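Local coordinates for type III chaperone protein ShcA (Pseudomonas syringae pv. tomato, PDB 4G6T) that probably binds a type III secretion effector as a chaperone of the CesT family, helping to keep its partner ready for export, at residues His30-Met35 with Ala42-Cys47; Leu55-Leu60 with Leu94-Gln99; Ala82-Gly87 with Ala116-Trp121. All blocks are in the same frame, centred on the assembly; numbering follows the deposited sequence.

Overall arrangement
The three contacts follow one antiparallel sheet from one side to its covering helix. Interaction 1 pairs strand 32-37, outermost in this chain, with strand 41-48, whose other side runs beside strand 53-59 of interaction 2; T44 N to I57 O (2.7 Å) and S46 O to L55 N (2.8 Å) join them, with centres about 11 Å apart. Interaction 3, centred about 8 Å from interaction 2, adds strand 85-88, where Y98 O meets G85 N at 2.8 Å, and ties its start to helix 108-127. Interactions 1 and 3, about 16 Å apart by centres, meet through L43 and L118-L119. A strand of another protein's chain pairs antiparallel at M35, continuing the sheet.

Interaction 1 of 3, residues His30-Met35 with Ala42-Cys47; sequences HGTCNM and ALTLSC
The carboxamide of N34 turns its oxygen to T44: OG1 of T44 donates to OD1 of N34 at 2.8 Å, although OD1 is crowded in the model and its exact place is less sure. Aromatic side chains of another protein's chain pack on N34 and on T44. The two side chains lie alongside each other on one face of a beta hairpin, with T32 and S46 on the same face. There CG2 of T32 meets OG of S46 at 3.5 Å.

The peptide groups form a regular antiparallel ladder. C33 pairs with L45, and M35 with L43, each through a reciprocal pair of N-H...O bonds, and C47 N adds one more to the carbonyl of G31. Within this ladder C33 N lies 2.8 Å from L45 O.

C33, M35, L43 and L45 share the opposite, buried face, the hydrophobic side on which L45 touches helices 8-19 and 108-127. Here the thioether chain of M35 leaves its strand extended and then bends (chi3 -83°), which carries its methyl across to the neighbouring strand. CE thereby touches two leucines of that strand: it is 3.5 Å from CG of L45, and its approach to CD2 of L43, at 3.4 Å, is tighter than usual van der Waals contact.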
loop_
_atom_site.group_PDB
_atom_site.type_symbol
_atom_site.label_atom_id
_atom_site.label_comp_id
_atom_site.label_asym_id
_atom_site.label_seq_id
_atom_site.Cartn_x
_atom_site.Cartn_y
_atom_site.Cartn_z
ATOM N N HIS A 30 -8.121 -6.684 -7.688
ATOM C CA HIS A 30 -7.735 -7.456 -6.515
ATOM C C HIS A 30 -7.793 -6.609 -5.289
ATOM O O HIS A 30 -7.343 -7.038 -4.210
ATOM C CB HIS A 30 -6.359 -8.031 -6.702
ATOM C CG HIS A 30 -6.307 -9.057 -7.780
ATOM N ND1 HIS A 30 -6.500 -10.365 -7.534
ATOM C CD2 HIS A 30 -6.101 -8.935 -9.142
ATOM C CE1 HIS A 30 -6.416 -11.048 -8.680
ATOM N NE2 HIS A 30 -6.175 -10.169 -9.667
ATOM N N GLY A 31 -8.342 -5.412 -5.376
ATOM C CA GLY A 31 -8.495 -4.592 -4.208
ATOM C C GLY A 31 -7.192 -3.965 -3.716
ATOM O O GLY A 31 -7.124 -3.497 -2.560
ATOM N N THR A 32 -6.217 -3.782 -4.625
ATOM C CA THR A 32 -4.912 -3.236 -4.286
ATOM C C THR A 32 -4.528 -2.060 -5.135
ATOM O O THR A 32 -4.991 -1.908 -6.289
ATOM C CB THR A 32 -3.831 -4.288 -4.338
ATOM O OG1 THR A 32 -3.533 -4.660 -5.694
ATOM C CG2 THR A 32 -4.259 -5.527 -3.545
ATOM N N CYS A 33 -3.754 -1.188 -4.533
ATOM C CA CYS A 33 -3.239 0.019 -5.193
ATOM C C CYS A 33 -1.736 0.031 -4.983
ATOM O O CYS A 33 -1.289 0.391 -3.898
ATOM C CB CYS A 33 -3.839 1.299 -4.612
ATOM S SG CYS A 33 -3.204 2.800 -5.450
ATOM N N ASN A 34 -0.947 -0.295 -6.023
ATOM C CA ASN A 34 0.510 -0.317 -5.970
ATOM C C ASN A 34 1.056 1.020 -6.281
ATOM O O ASN A 34 0.574 1.668 -7.262
ATOM C CB ASN A 34 1.060 -1.300 -6.992
ATOM C CG ASN A 34 0.698 -2.720 -6.734
ATOM O OD1 ASN A 34 0.374 -3.093 -5.598
ATOM N ND2 ASN A 34 0.751 -3.545 -7.767
ATOM N N MET A 35 2.049 1.463 -5.538
ATOM C CA MET A 35 2.611 2.773 -5.661
ATOM C C MET A 35 4.142 2.691 -5.524
ATOM O O MET A 35 4.696 1.809 -4.856
ATOM C CB MET A 35 2.130 3.688 -4.562
ATOM C CG MET A 35 0.658 4.012 -4.607
ATOM S SD MET A 35 0.226 4.852 -3.042
ATOM C CE MET A 35 -0.003 3.382 -2.040
ATOM N N ALA A 42 8.676 0.717 -2.642
ATOM C CA ALA A 42 7.526 0.035 -3.133
ATOM C C ALA A 42 6.473 -0.161 -2.048
ATOM O O ALA A 42 6.819 -0.749 -1.030
ATOM C CB ALA A 42 7.902 -1.294 -3.764
ATOM N N LEU A 43 5.242 0.297 -2.275
ATOM C CA LEU A 43 4.185 0.342 -1.225
ATOM C C LEU A 43 2.907 -0.100 -1.903
ATOM O O LEU A 43 2.645 0.164 -3.098
ATOM C CB LEU A 43 4.067 1.713 -0.582
ATOM C CG LEU A 43 3.359 1.943 0.772
ATOM C CD1 LEU A 43 3.993 3.071 1.563
ATOM C CD2 LEU A 43 1.877 2.243 0.560
ATOM N N THR A 44 2.066 -0.824 -1.188
ATOM C CA THR A 44 0.771 -1.220 -1.694
ATOM C C THR A 44 -0.279 -0.940 -0.659
ATOM O O THR A 44 -0.053 -1.167 0.540
ATOM C CB THR A 44 0.638 -2.655 -2.175
ATOM O OG1 THR A 44 1.715 -2.933 -3.107
ATOM C CG2 THR A 44 -0.671 -2.718 -2.951
ATOM N N LEU A 45 -1.402 -0.391 -1.073
ATOM C CA LEU A 45 -2.592 -0.331 -0.209
ATOM C C LEU A 45 -3.531 -1.443 -0.613
ATOM O O LEU A 45 -3.840 -1.615 -1.816
ATOM C CB LEU A 45 -3.301 0.978 -0.379
ATOM C CG LEU A 45 -2.642 2.273 -0.026
ATOM C CD1 LEU A 45 -3.533 3.470 -0.299
ATOM C CD2 LEU A 45 -2.139 2.285 1.411
ATOM N N SER A 46 -4.017 -2.232 0.353
ATOM C CA SER A 46 -4.794 -3.416 0.077
ATOM C C SER A 46 -6.065 -3.403 0.922
ATOM O O SER A 46 -5.969 -3.239 2.150
ATOM C CB SER A 46 -3.996 -4.683 0.364
ATOM O OG SER A 46 -4.620 -5.893 -0.038
ATOM N N CYS A 47 -7.226 -3.591 0.273
ATOM C CA CYS A 47 -8.476 -3.524 0.990
ATOM C C CYS A 47 -8.852 -4.900 1.509
ATOM O O CYS A 47 -9.032 -5.827 0.727
ATOM C CB CYS A 47 -9.601 -3.091 0.020
ATOM S SG CYS A 47 -9.396 -1.428 -0.573
#

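Interaction 2 of 3, residues Leu55-Leu60 with Leu94-Gln99; sequences LLIGLL and LYHAYQ
L60 leans onto Y95 and A97 at one end of an antiparallel strand pair in the middle of the CesT-type sheet, between strands far apart in the chain. Its CB rests against CB of Y95 at 3.8 Å and close to the carbonyl oxygen of the same residue. A chi1 of -88°, somewhat past the staggered position, brings CG over CB of A97, also at 3.8 Å. Of the two tips, CD1 rests against the peptide bond, near H96 C and A97 N, while CD2 stays on the methyl of A97. Beyond the strands, W125 touches L60, and L118 and W121 touch A97, all from helix 108-127.

G58, opposite A97, is joined to it by hydrogen bonds in both directions, G58 N to A97 O and A97 N to G58 O, each 2.8 Å long. L56 and Q99 repeat the reciprocal pair of hydrogen bonds. NE2 of the Q99 side chain turns from this contact and bonds to OE1 of E114 and to the carbonyl O of A82.

I57 and H96 lie on the other face. CG2 of I57 reaches the imidazole edge-on, 3.8 Å from ND1, and an aromatic side chain of another protein's chain meets the same ring. L60 N also bonds to Y95 O, and beside it a water bridges the strands, donating to L60 O and accepting from Y95 N, each at 2.8 Å.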
loop_
_atom_site.group_PDB
_atom_site.type_symbol
_atom_site.label_atom_id
_atom_site.label_comp_id
_atom_site.label_asym_id
_atom_site.label_seq_id
_atom_site.Cartn_x
_atom_site.Cartn_y
_atom_site.Cartn_z
ATOM N N LEU A 55 -4.882 -2.243 4.575
ATOM C CA LEU A 55 -3.469 -2.594 4.839
ATOM C C LEU A 55 -2.555 -1.726 4.034
ATOM O O LEU A 55 -2.813 -1.529 2.840
ATOM C CB LEU A 55 -3.217 -4.029 4.541
ATOM C CG LEU A 55 -4.085 -5.019 5.341
ATOM C CD1 LEU A 55 -4.114 -6.384 4.723
ATOM C CD2 LEU A 55 -3.615 -4.968 6.771
ATOM N N LEU A 56 -1.528 -1.246 4.694
ATOM C CA LEU A 56 -0.385 -0.579 4.052
ATOM C C LEU A 56 0.749 -1.572 4.085
ATOM O O LEU A 56 1.141 -2.056 5.178
ATOM C CB LEU A 56 -0.013 0.663 4.795
ATOM C CG LEU A 56 -0.916 1.884 4.808
ATOM C CD1 LEU A 56 -2.395 1.529 5.003
ATOM C CD2 LEU A 56 -0.508 2.944 5.787
ATOM N N ILE A 57 1.334 -1.907 2.941
ATOM C CA ILE A 57 2.322 -2.946 2.848
ATOM C C ILE A 57 3.509 -2.419 2.086
ATOM O O ILE A 57 3.342 -1.768 1.042
ATOM C CB ILE A 57 1.832 -4.182 2.121
ATOM C CG1 ILE A 57 0.440 -4.654 2.644
ATOM C CG2 ILE A 57 2.825 -5.352 2.247
ATOM C CD1 ILE A 57 -0.271 -5.723 1.856
ATOM N N GLY A 58 4.696 -2.622 2.625
ATOM C CA GLY A 58 5.903 -2.129 2.002
ATOM C C GLY A 58 6.958 -3.170 1.842
ATOM O O GLY A 58 7.108 -4.078 2.651
ATOM N N LEU A 59 7.773 -3.035 0.793
ATOM C CA LEU A 59 8.931 -3.932 0.553
ATOM C C LEU A 59 10.090 -3.493 1.395
ATOM O O LEU A 59 10.557 -2.389 1.291
ATOM C CB LEU A 59 9.330 -3.924 -0.943
ATOM C CG LEU A 59 10.626 -4.694 -1.224
ATOM C CD1 LEU A 59 10.590 -6.159 -0.844
ATOM C CD2 LEU A 59 10.957 -4.587 -2.751
ATOM N N LEU A 60 10.554 -4.351 2.344
ATOM C CA LEU A 60 11.687 -4.025 3.192
ATOM C C LEU A 60 12.952 -4.509 2.473
ATOM O O LEU A 60 12.895 -5.495 1.754
ATOM C CB LEU A 60 11.590 -4.760 4.542
ATOM C CG LEU A 60 10.833 -4.041 5.598
ATOM C CD1 LEU A 60 10.777 -5.043 6.768
ATOM C CD2 LEU A 60 11.301 -2.681 6.051
ATOM N N LEU A 94 10.851 -12.404 0.487
ATOM C CA LEU A 94 11.049 -11.012 0.814
ATOM C C LEU A 94 10.416 -10.571 2.149
ATOM O O LEU A 94 9.331 -11.032 2.494
ATOM C CB LEU A 94 10.448 -10.155 -0.307
ATOM C CG LEU A 94 11.051 -10.425 -1.704
ATOM C CD1 LEU A 94 10.245 -9.650 -2.742
ATOM C CD2 LEU A 94 12.496 -9.993 -1.735
ATOM N N TYR A 95 11.133 -9.739 2.838
ATOM C CA TYR A 95 10.647 -9.112 4.079
ATOM C C TYR A 95 9.659 -8.013 3.712
ATOM O O TYR A 95 9.914 -7.155 2.833
ATOM C CB TYR A 95 11.738 -8.579 4.936
ATOM C CG TYR A 95 12.650 -9.648 5.484
ATOM C CD1 TYR A 95 12.223 -10.488 6.484
ATOM C CD2 TYR A 95 13.915 -9.799 5.004
ATOM C CE1 TYR A 95 13.051 -11.464 7.007
ATOM C CE2 TYR A 95 14.766 -10.762 5.550
ATOM C CZ TYR A 95 14.311 -11.583 6.542
ATOM O OH TYR A 95 15.153 -12.561 7.079
ATOM N N HIS A 96 8.553 -8.012 4.439
ATOM C CA HIS A 96 7.464 -7.041 4.279
ATOM C C HIS A 96 7.283 -6.226 5.508
ATOM O O HIS A 96 7.192 -6.818 6.608
ATOM C CB HIS A 96 6.156 -7.707 3.942
ATOM C CG HIS A 96 6.158 -8.403 2.603
ATOM N ND1 HIS A 96 5.274 -8.127 1.589
ATOM C CD2 HIS A 96 6.994 -9.363 2.135
ATOM C CE1 HIS A 96 5.581 -8.901 0.505
ATOM N NE2 HIS A 96 6.604 -9.676 0.843
ATOM N N ALA A 97 7.122 -4.906 5.378
ATOM C CA ALA A 97 6.682 -4.021 6.443
ATOM C C ALA A 97 5.161 -3.807 6.251
ATOM O O ALA A 97 4.631 -3.920 5.150
ATOM C CB ALA A 97 7.403 -2.716 6.406
ATOM N N TYR A 98 4.432 -3.621 7.358
ATOM C CA TYR A 98 2.980 -3.511 7.235
ATOM C C TYR A 98 2.400 -2.644 8.347
ATOM O O TYR A 98 2.975 -2.508 9.484
ATOM C CB TYR A 98 2.295 -4.874 7.197
ATOM C CG TYR A 98 2.462 -5.599 8.524
ATOM C CD1 TYR A 98 1.465 -5.472 9.493
ATOM C CD2 TYR A 98 3.503 -6.433 8.742
ATOM C CE1 TYR A 98 1.556 -6.182 10.680
ATOM C CE2 TYR A 98 3.627 -7.106 9.976
ATOM C CZ TYR A 98 2.630 -6.947 10.931
ATOM O OH TYR A 98 2.752 -7.545 12.177
ATOM N N GLN A 99 1.270 -2.013 8.049
ATOM C CA GLN A 99 0.447 -1.333 9.070
ATOM C C GLN A 99 -0.979 -1.597 8.684
ATOM O O GLN A 99 -1.313 -1.641 7.499
ATOM C CB GLN A 99 0.735 0.131 9.139
ATOM C CG GLN A 99 -0.128 0.979 10.085
ATOM C CD GLN A 99 -0.040 0.540 11.539
ATOM O OE1 GLN A 99 -0.368 -0.587 11.878
ATOM N NE2 GLN A 99 0.535 1.381 12.319
HETATM O O HOH W 1 13.241 -8.320 1.655
#

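Interaction 3 of 3, residues Ala82-Gly87 with Ala116-Trp121; sequences AGPGLG and AGLLEW
The backbone from P84 into strand 85-88 passes over one side of helix 108-127, with the CA atoms of P84 and L118 6.0 Å apart and no backbone hydrogen bond between the segments. Helix side chains meet P84, L86 and two carbonyls where helix 108-127 packs on one face of the sheet.

W121 reaches outward with CG anti to its own N (chi1 172°), bringing the indole beneath the proline. CB of P84 sits over the five-membered ring, 3.7 Å from its centroid and only 18° off the normal, a CH-pi contact. On the same face P84 O, hydrogen-bonded to ND2 of N77, stands 3.6 Å above the indole plane near CZ2. CG of P84 touches CG and CB of the tryptophan. The same CB of P84 is met by CD1 of L118 at 3.8 Å, and CD2 of L86 approaches CZ2 of W121 at 4.0 Å, crossing the indole at about a right angle.

At the indole edge, NE1 of W121 donates to G85 O at 3.0 Å. The bond is bent (N-H...O 141°), and the nitrogen stands well above the carbonyl plane. Around this site A97 touches W121, and W125 meets its ring edge-to-face.

The chemistry implies a division of labour: contact with the proline appears to set where the indole lies, while the ill-aligned hydrogen bond gives its N-H an acceptor at the start of the strand.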
loop_
_atom_site.group_PDB
_atom_site.type_symbol
_atom_site.label_atom_id
_atom_site.label_comp_id
_atom_site.label_asym_id
_atom_site.label_seq_id
_atom_site.Cartn_x
_atom_site.Cartn_y
_atom_site.Cartn_z
ATOM N N ALA A 82 2.091 0.479 18.481
ATOM C CA ALA A 82 1.034 0.449 17.462
ATOM C C ALA A 82 1.551 0.909 16.110
ATOM O O ALA A 82 0.756 1.146 15.210
ATOM C CB ALA A 82 -0.160 1.318 17.869
ATOM N N GLY A 83 2.847 0.965 15.991
ATOM C CA GLY A 83 3.502 1.261 14.706
ATOM C C GLY A 83 3.622 0.097 13.807
ATOM O O GLY A 83 3.048 -0.955 13.988
ATOM N N PRO A 84 4.323 0.291 12.657
ATOM C CA PRO A 84 4.421 -0.770 11.708
ATOM C C PRO A 84 5.128 -2.032 12.142
ATOM O O PRO A 84 5.941 -1.964 13.076
ATOM C CB PRO A 84 5.277 -0.163 10.546
ATOM C CG PRO A 84 5.507 1.199 10.914
ATOM C CD PRO A 84 4.977 1.547 12.272
ATOM N N GLY A 85 4.827 -3.107 11.522
ATOM C CA GLY A 85 5.419 -4.393 11.806
ATOM C C GLY A 85 6.323 -4.818 10.681
ATOM O O GLY A 85 6.502 -4.083 9.675
ATOM N N LEU A 86 6.862 -6.006 10.825
ATOM C CA LEU A 86 7.586 -6.678 9.753
ATOM C C LEU A 86 7.479 -8.189 9.885
ATOM O O LEU A 86 7.158 -8.765 10.981
ATOM C CB LEU A 86 9.031 -6.196 9.725
ATOM C CG LEU A 86 10.039 -6.637 10.775
ATOM C CD1 LEU A 86 10.435 -8.123 10.570
ATOM C CD2 LEU A 86 11.296 -5.745 10.828
ATOM N N GLY A 87 7.724 -8.872 8.795
ATOM C CA GLY A 87 7.761 -10.297 8.755
ATOM C C GLY A 87 8.291 -10.784 7.426
ATOM O O GLY A 87 8.459 -9.998 6.492
ATOM N N ALA A 116 3.473 7.765 6.015
ATOM C CA ALA A 116 4.810 8.390 6.338
ATOM C C ALA A 116 5.505 7.530 7.389
ATOM O O ALA A 116 6.709 7.277 7.330
ATOM C CB ALA A 116 4.674 9.776 6.783
ATOM N N GLY A 117 4.749 7.056 8.359
ATOM C CA GLY A 117 5.345 6.179 9.396
ATOM C C GLY A 117 5.932 4.927 8.819
ATOM O O GLY A 117 7.032 4.443 9.239
ATOM N N LEU A 118 5.225 4.293 7.919
ATOM C CA LEU A 118 5.673 3.109 7.313
ATOM C C LEU A 118 6.928 3.377 6.518
ATOM O O LEU A 118 7.821 2.549 6.499
ATOM C CB LEU A 118 4.571 2.491 6.412
ATOM C CG LEU A 118 4.867 1.228 5.693
ATOM C CD1 LEU A 118 5.147 0.160 6.713
ATOM C CD2 LEU A 118 3.805 0.831 4.705
ATOM N N LEU A 119 6.911 4.470 5.746
ATOM C CA LEU A 119 8.060 4.806 4.923
ATOM C C LEU A 119 9.284 5.027 5.752
ATOM O O LEU A 119 10.377 4.587 5.308
ATOM C CB LEU A 119 7.740 6.036 4.040
ATOM C CG LEU A 119 6.760 5.702 2.913
ATOM C CD1 LEU A 119 6.051 6.985 2.407
ATOM C CD2 LEU A 119 7.302 4.885 1.766
ATOM N N GLU A 120 9.156 5.755 6.841
ATOM C CA GLU A 120 10.342 6.029 7.672
ATOM C C GLU A 120 10.848 4.731 8.331
ATOM O O GLU A 120 12.084 4.544 8.484
ATOM C CB GLU A 120 10.126 7.144 8.597
ATOM C CG GLU A 120 9.880 8.525 7.883
ATOM C CD GLU A 120 10.844 8.797 6.697
ATOM O OE1 GLU A 120 12.067 8.853 6.930
ATOM O OE2 GLU A 120 10.429 8.860 5.523
ATOM N N TRP A 121 9.957 3.822 8.700
ATOM C CA TRP A 121 10.323 2.482 9.180
ATOM C C TRP A 121 11.091 1.716 8.150
ATOM O O TRP A 121 12.175 1.156 8.433
ATOM C CB TRP A 121 9.009 1.761 9.589
ATOM C CG TRP A 121 9.028 0.302 9.961
ATOM C CD1 TRP A 121 8.541 -0.768 9.244
ATOM C CD2 TRP A 121 9.453 -0.262 11.224
ATOM N NE1 TRP A 121 8.598 -1.923 10.006
ATOM C CE2 TRP A 121 9.125 -1.633 11.189
ATOM C CE3 TRP A 121 9.990 0.292 12.370
ATOM C CZ2 TRP A 121 9.413 -2.478 12.292
ATOM C CZ3 TRP A 121 10.277 -0.547 13.443
ATOM C CH2 TRP A 121 10.014 -1.902 13.355
#